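Local coordinates for DUF2666 domain-containing protein (Pyrococcus furiosus, PDB 3V68) that belongs to the DUF2666 family, has no firmly established function and probably binds double-stranded DNA, at residues E207-F212 with R227-K232. Sequence-based numbering, arbitrary orientation.
Sequences EIVQLF and REMLSK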
loop_
_atom_site.group_PDB
_atom_site.type_symbol
_atom_site.label_atom_id
_atom_site.label_comp_id
_atom_site.label_asym_id
_atom_site.label_seq_id
_atom_site.Cartn_x
_atom_site.Cartn_y
_atom_site.Cartn_z
ATOM N N GLU A 207 -17.278 4.169 17.410
ATOM C CA GLU A 207 -17.711 5.479 16.940
ATOM C C GLU A 207 -17.056 5.897 15.623
ATOM O O GLU A 207 -17.728 6.411 14.727
ATOM C CB GLU A 207 -17.457 6.537 18.015
ATOM C CG GLU A 207 -18.411 6.436 19.197
ATOM C CD GLU A 207 -17.868 7.075 20.464
ATOM O OE1 GLU A 207 -16.790 7.704 20.422
ATOM O OE2 GLU A 207 -18.526 6.936 21.517
ATOM N N ILE A 208 -15.749 5.672 15.503
ATOM C CA ILE A 208 -15.053 6.121 14.299
ATOM C C ILE A 208 -15.385 5.260 13.075
ATOM O O ILE A 208 -15.467 5.769 11.957
ATOM C CB ILE A 208 -13.518 6.325 14.511
ATOM C CG1 ILE A 208 -12.969 7.288 13.443
ATOM C CG2 ILE A 208 -12.758 4.993 14.564
ATOM C CD1 ILE A 208 -11.483 7.612 13.552
ATOM N N VAL A 209 -15.606 3.965 13.298
ATOM C CA VAL A 209 -16.049 3.080 12.219
ATOM C C VAL A 209 -17.426 3.516 11.717
ATOM O O VAL A 209 -17.657 3.598 10.509
ATOM C CB VAL A 209 -16.061 1.601 12.654
ATOM C CG1 VAL A 209 -16.774 0.737 11.620
ATOM C CG2 VAL A 209 -14.641 1.108 12.842
ATOM N N GLN A 210 -18.323 3.824 12.652
ATOM C CA GLN A 210 -19.646 4.313 12.294
ATOM C C GLN A 210 -19.569 5.611 11.491
ATOM O O GLN A 210 -20.248 5.764 10.479
ATOM C CB GLN A 210 -20.504 4.491 13.546
ATOM C CG GLN A 210 -21.939 4.911 13.260
ATOM C CD GLN A 210 -22.737 3.859 12.510
ATOM O OE1 GLN A 210 -22.479 2.660 12.619
ATOM N NE2 GLN A 210 -23.720 4.308 11.743
ATOM N N LEU A 211 -18.718 6.535 11.940
ATOM C CA LEU A 211 -18.511 7.778 11.212
ATOM C C LEU A 211 -17.991 7.517 9.798
ATOM O O LEU A 211 -18.454 8.137 8.835
ATOM C CB LEU A 211 -17.576 8.717 11.982
ATOM C CG LEU A 211 -17.421 10.124 11.392
ATOM C CD1 LEU A 211 -18.740 10.884 11.377
ATOM C CD2 LEU A 211 -16.349 10.923 12.125
ATOM N N PHE A 212 -17.052 6.581 9.668
ATOM C CA PHE A 212 -16.598 6.186 8.345
ATOM C C PHE A 212 -17.748 5.646 7.476
ATOM O O PHE A 212 -17.860 5.995 6.299
ATOM C CB PHE A 212 -15.471 5.152 8.404
ATOM C CG PHE A 212 -15.324 4.386 7.122
ATOM C CD1 PHE A 212 -14.628 4.933 6.051
ATOM C CD2 PHE A 212 -15.957 3.152 6.961
ATOM C CE1 PHE A 212 -14.541 4.256 4.843
ATOM C CE2 PHE A 212 -15.874 2.469 5.761
ATOM C CZ PHE A 212 -15.160 3.021 4.699
ATOM N N ARG A 227 -8.566 5.203 4.816
ATOM C CA ARG A 227 -7.189 5.451 5.228
ATOM C C ARG A 227 -7.126 6.483 6.353
ATOM O O ARG A 227 -6.373 6.310 7.309
ATOM C CB ARG A 227 -6.345 5.887 4.034
ATOM C CG ARG A 227 -5.961 4.713 3.151
ATOM C CD ARG A 227 -5.505 5.157 1.773
ATOM N NE ARG A 227 -4.842 4.053 1.082
ATOM C CZ ARG A 227 -5.474 3.035 0.502
ATOM N NH1 ARG A 227 -6.804 2.971 0.500
ATOM N NH2 ARG A 227 -4.770 2.077 -0.078
ATOM N N GLU A 228 -7.917 7.548 6.240
ATOM C CA GLU A 228 -7.950 8.569 7.283
ATOM C C GLU A 228 -8.463 8.008 8.607
ATOM O O GLU A 228 -7.885 8.280 9.664
ATOM C CB GLU A 228 -8.775 9.783 6.841
ATOM C CG GLU A 228 -8.766 10.955 7.837
ATOM C CD GLU A 228 -7.390 11.565 8.075
ATOM O OE1 GLU A 228 -6.474 11.373 7.250
ATOM O OE2 GLU A 228 -7.233 12.268 9.096
ATOM N N MET A 229 -9.533 7.213 8.546
ATOM C CA MET A 229 -10.092 6.576 9.742
ATOM C C MET A 229 -9.043 5.702 10.429
ATOM O O MET A 229 -8.835 5.794 11.641
ATOM C CB MET A 229 -11.337 5.755 9.387
ATOM C CG MET A 229 -11.998 5.058 10.575
ATOM S SD MET A 229 -11.306 3.436 10.957
ATOM C CE MET A 229 -12.025 2.435 9.662
ATOM N N LEU A 230 -8.366 4.877 9.636
ATOM C CA LEU A 230 -7.299 4.012 10.145
ATOM C C LEU A 230 -6.118 4.783 10.737
ATOM O O LEU A 230 -5.536 4.352 11.732
ATOM C CB LEU A 230 -6.825 3.043 9.060
ATOM C CG LEU A 230 -7.853 1.998 8.622
ATOM C CD1 LEU A 230 -7.354 1.276 7.392
ATOM C CD2 LEU A 230 -8.216 1.017 9.736
ATOM N N SER A 231 -5.789 5.934 10.152
ATOM C CA SER A 231 -4.673 6.748 10.646
ATOM C C SER A 231 -4.891 7.217 12.088
ATOM O O SER A 231 -3.925 7.405 12.837
ATOM C CB SER A 231 -4.416 7.943 9.722
ATOM O OG SER A 231 -5.285 9.018 10.016
ATOM N N LYS A 232 -6.154 7.389 12.475
ATOM C CA LYS A 232 -6.485 7.844 13.828
ATOM C C LYS A 232 -6.191 6.773 14.876
ATOM O O LYS A 232 -6.076 7.072 16.064
ATOM C CB LYS A 232 -7.948 8.302 13.921
ATOM C CG LYS A 232 -8.325 9.455 12.997
ATOM C CD LYS A 232 -7.412 10.671 13.171
ATOM C CE LYS A 232 -7.895 11.849 12.340
ATOM N NZ LYS A 232 -6.837 12.898 12.199
#
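Glu228 O, the carbonyl oxygen just before Met229, which packs against Ile208 across an antiparallel helical hairpin, is gripped twice from its own segment. Ser231 OG donates to it at 2.7 Å, bent off the C=O direction (128°) and somewhat out of the carbonyl plane, while the backbone Lys232 N adds a weak bond at 3.4 Å. Both bonds stay within 227-232. The meeting between helices 202-213 and 219-231 is apolar, a worked example of two antiparallel helices packing through a few apolar side chains. Here the axes of 207-212 and 227-231 approach to 10.1 Å, at 168° between their N-to-C directions.

Met229 is the wedge. Its CG stands anti to the backbone N (chi1 -180°), which points CG toward the facing helix; Ile208 CG1 lies 3.8 Å from Met229 CG, the two side chains slanting past one another. Phe212 CB, one helical turn on from Ile208, meets the same methylene from a second direction, 4.1 Å from Met229 CG. Farther out the chain bends twice, bringing Met229 CE to 4.3 Å from Val209 CG2, a looser touch and a tentative one because Met229 occupies two conformations. Val209 also leans on Leu66 and Leu70, so the hairpin, in the second DUF2666 range, meets helix 66-73 from the first, and Phe212 reaches Ala225 and Ala226.

Ile208 is nearly extended, and its CD1 reaches Lys232 CB and CG, the two side chains crossing at about a right angle. Lys232 turns its aliphatic root to this methyl but sends its amine off to a salt bridge with Glu228 OE2 whose hydrogen bond is weak. Ile208 CD1 thus rests 3.7 Å from the carbonyl Met229 O and 3.6 Å from Lys232 CB.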